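Local coordinates for protein condensin complex subunit 3 (Schizosaccharomyces pombe, PDB 5OQR) that serves as a regulatory subunit of condensin, the complex that converts interphase chromatin into compact mitotic chromosomes, at residues 175-180 with 202-207. Numbering follows the deposited sequence.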
loop_
_atom_site.group_PDB
_atom_site.type_symbol
_atom_site.label_atom_id
_atom_site.label_comp_id
_atom_site.label_asym_id
_atom_site.label_seq_id
_atom_site.Cartn_x
_atom_site.Cartn_y
_atom_site.Cartn_z
ATOM N N VAL A 175 -1.719 -17.941 12.629
ATOM C CA VAL A 175 -1.166 -19.139 12.010
ATOM C C VAL A 175 -0.051 -18.760 11.045
ATOM O O VAL A 175 1.065 -19.283 11.124
ATOM C CB VAL A 175 -2.270 -19.947 11.305
ATOM C CG1 VAL A 175 -1.708 -21.257 10.766
ATOM C CG2 VAL A 175 -3.424 -20.223 12.258
ATOM N N ARG A 176 -0.337 -17.837 10.123
ATOM C CA ARG A 176 0.683 -17.376 9.188
ATOM C C ARG A 176 1.947 -16.950 9.923
ATOM O O ARG A 176 3.062 -17.302 9.522
ATOM C CB ARG A 176 0.139 -16.220 8.348
ATOM C CG ARG A 176 -0.943 -16.623 7.366
ATOM C CD ARG A 176 -1.175 -15.545 6.317
ATOM N NE ARG A 176 -1.608 -14.278 6.900
ATOM C CZ ARG A 176 -2.840 -14.035 7.335
ATOM N NH1 ARG A 176 -3.143 -12.850 7.847
ATOM N NH2 ARG A 176 -3.767 -14.978 7.275
ATOM N N ARG A 177 1.792 -16.190 11.009
ATOM C CA ARG A 177 2.958 -15.727 11.753
ATOM C C ARG A 177 3.759 -16.896 12.307
ATOM O O ARG A 177 4.995 -16.875 12.290
ATOM C CB ARG A 177 2.527 -14.791 12.882
ATOM C CG ARG A 177 3.686 -14.330 13.748
ATOM C CD ARG A 177 3.396 -13.026 14.472
ATOM N NE ARG A 177 2.526 -13.204 15.633
ATOM C CZ ARG A 177 1.233 -12.897 15.684
ATOM N NH1 ARG A 177 0.610 -12.380 14.632
ATOM N NH2 ARG A 177 0.552 -13.104 16.804
ATOM N N SER A 178 3.075 -17.926 12.806
ATOM C CA SER A 178 3.781 -19.096 13.316
ATOM C C SER A 178 4.582 -19.771 12.212
ATOM O O SER A 178 5.737 -20.158 12.419
ATOM C CB SER A 178 2.789 -20.077 13.938
ATOM O OG SER A 178 3.464 -21.149 14.570
ATOM N N VAL A 179 3.982 -19.924 11.029
ATOM C CA VAL A 179 4.719 -20.466 9.891
ATOM C C VAL A 179 5.852 -19.524 9.516
ATOM O O VAL A 179 6.966 -19.955 9.190
ATOM C CB VAL A 179 3.774 -20.702 8.696
ATOM C CG1 VAL A 179 4.484 -21.495 7.620
ATOM C CG2 VAL A 179 2.500 -21.421 9.123
ATOM N N LEU A 180 5.584 -18.220 9.562
ATOM C CA LEU A 180 6.582 -17.226 9.193
ATOM C C LEU A 180 7.781 -17.256 10.130
ATOM O O LEU A 180 8.891 -16.888 9.728
ATOM C CB LEU A 180 5.933 -15.842 9.193
ATOM C CG LEU A 180 6.789 -14.614 8.879
ATOM C CD1 LEU A 180 7.619 -14.814 7.623
ATOM C CD2 LEU A 180 5.879 -13.404 8.740
ATOM N N ALA A 202 -0.469 -6.094 10.796
ATOM C CA ALA A 202 0.750 -5.332 11.040
ATOM C C ALA A 202 1.807 -6.181 11.735
ATOM O O ALA A 202 2.995 -6.097 11.404
ATOM C CB ALA A 202 0.431 -4.091 11.872
ATOM N N ALA A 203 1.396 -7.002 12.704
ATOM C CA ALA A 203 2.365 -7.811 13.438
ATOM C C ALA A 203 3.101 -8.763 12.507
ATOM O O ALA A 203 4.306 -8.989 12.665
ATOM C CB ALA A 203 1.671 -8.582 14.560
ATOM N N ASN A 204 2.398 -9.332 11.527
ATOM C CA ASN A 204 3.056 -10.216 10.572
ATOM C C ASN A 204 4.066 -9.454 9.726
ATOM O O ASN A 204 5.176 -9.941 9.483
ATOM C CB ASN A 204 2.020 -10.897 9.682
ATOM C CG ASN A 204 1.050 -11.750 10.469
ATOM O OD1 ASN A 204 0.620 -11.375 11.560
ATOM N ND2 ASN A 204 0.706 -12.910 9.926
ATOM N N ARG A 205 3.697 -8.258 9.263
ATOM C CA ARG A 205 4.641 -7.422 8.530
ATOM C C ARG A 205 5.868 -7.121 9.380
ATOM O O ARG A 205 7.006 -7.296 8.935
ATOM C CB ARG A 205 3.962 -6.124 8.098
ATOM C CG ARG A 205 3.043 -6.273 6.905
ATOM C CD ARG A 205 2.472 -4.936 6.474
ATOM N NE ARG A 205 1.073 -4.787 6.880
ATOM C CZ ARG A 205 0.575 -3.778 7.590
ATOM N NH1 ARG A 205 -0.718 -3.763 7.888
ATOM N NH2 ARG A 205 1.341 -2.775 7.992
ATOM N N LYS A 206 5.648 -6.671 10.614
ATOM C CA LYS A 206 6.759 -6.342 11.496
ATOM C C LYS A 206 7.656 -7.546 11.749
ATOM O O LYS A 206 8.869 -7.390 11.921
ATOM C CB LYS A 206 6.219 -5.798 12.815
ATOM C CG LYS A 206 7.262 -5.621 13.884
ATOM C CD LYS A 206 6.712 -4.801 15.019
ATOM C CE LYS A 206 7.378 -5.151 16.324
ATOM N NZ LYS A 206 8.841 -4.888 16.320
ATOM N N CYS A 207 7.084 -8.751 11.780
ATOM C CA CYS A 207 7.889 -9.940 12.033
ATOM C C CYS A 207 8.923 -10.160 10.939
ATOM O O CYS A 207 10.016 -10.668 11.216
ATOM C CB CYS A 207 6.990 -11.169 12.164
ATOM S SG CYS A 207 6.612 -11.610 13.869
#
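R177 faces N204 where helices 173-182 and 202-212 run side by side, the axes of 175-180 and 202-207 lying 9.8 Å apart and only 9° from parallel. N204, buried at the interface, uses both ends of its amide. OD1 accepts a hydrogen bond from R177 NH1 (3.2 Å), a bent one with an angle of 137° at the hydrogen. The oxygen lies in the guanidinium plane, at its edge, whereas NH1 approaches tilted from the carbonyl plane; amide and guanidinium stand nearly perpendicular. ND2 sits 3.7 Å from R176 CB and donates to the backbone carbonyl of S173, so an asparagine, donor and acceptor in one short side chain, suits the gap.

With its CG anti to the backbone N (chi1 177°), R177 leads its chain out beside C207, along the flank of the pair; the bend at chi3 then swings the guanidinium back toward the N-terminal side, where NH1 meets OD1. Its aliphatic part packs too, CD lying 3.6 Å from C207 SG. Beside the guanidinium, A203 CB is 3.9 Å from NH1, a methyl small enough to leave room for the arginine. One turn on, L180 CD2 makes an apolar contact with C207 CB (4.2 Å) and also lies near the backbone O of N204; L180 packs on L167 of helix 158-169 as well.

R176 NE forms a salt bridge with D199, ahead of helix 202-212, and NH2 a hydrogen bond to the carbonyl of D170, ahead of helix 173-182. Helix 173-182, in the fourth HEAT repeat, thus packs nearly parallel on a helix separated from it in sequence by helix 190-195, as in the superhelical stack of HEAT repeats.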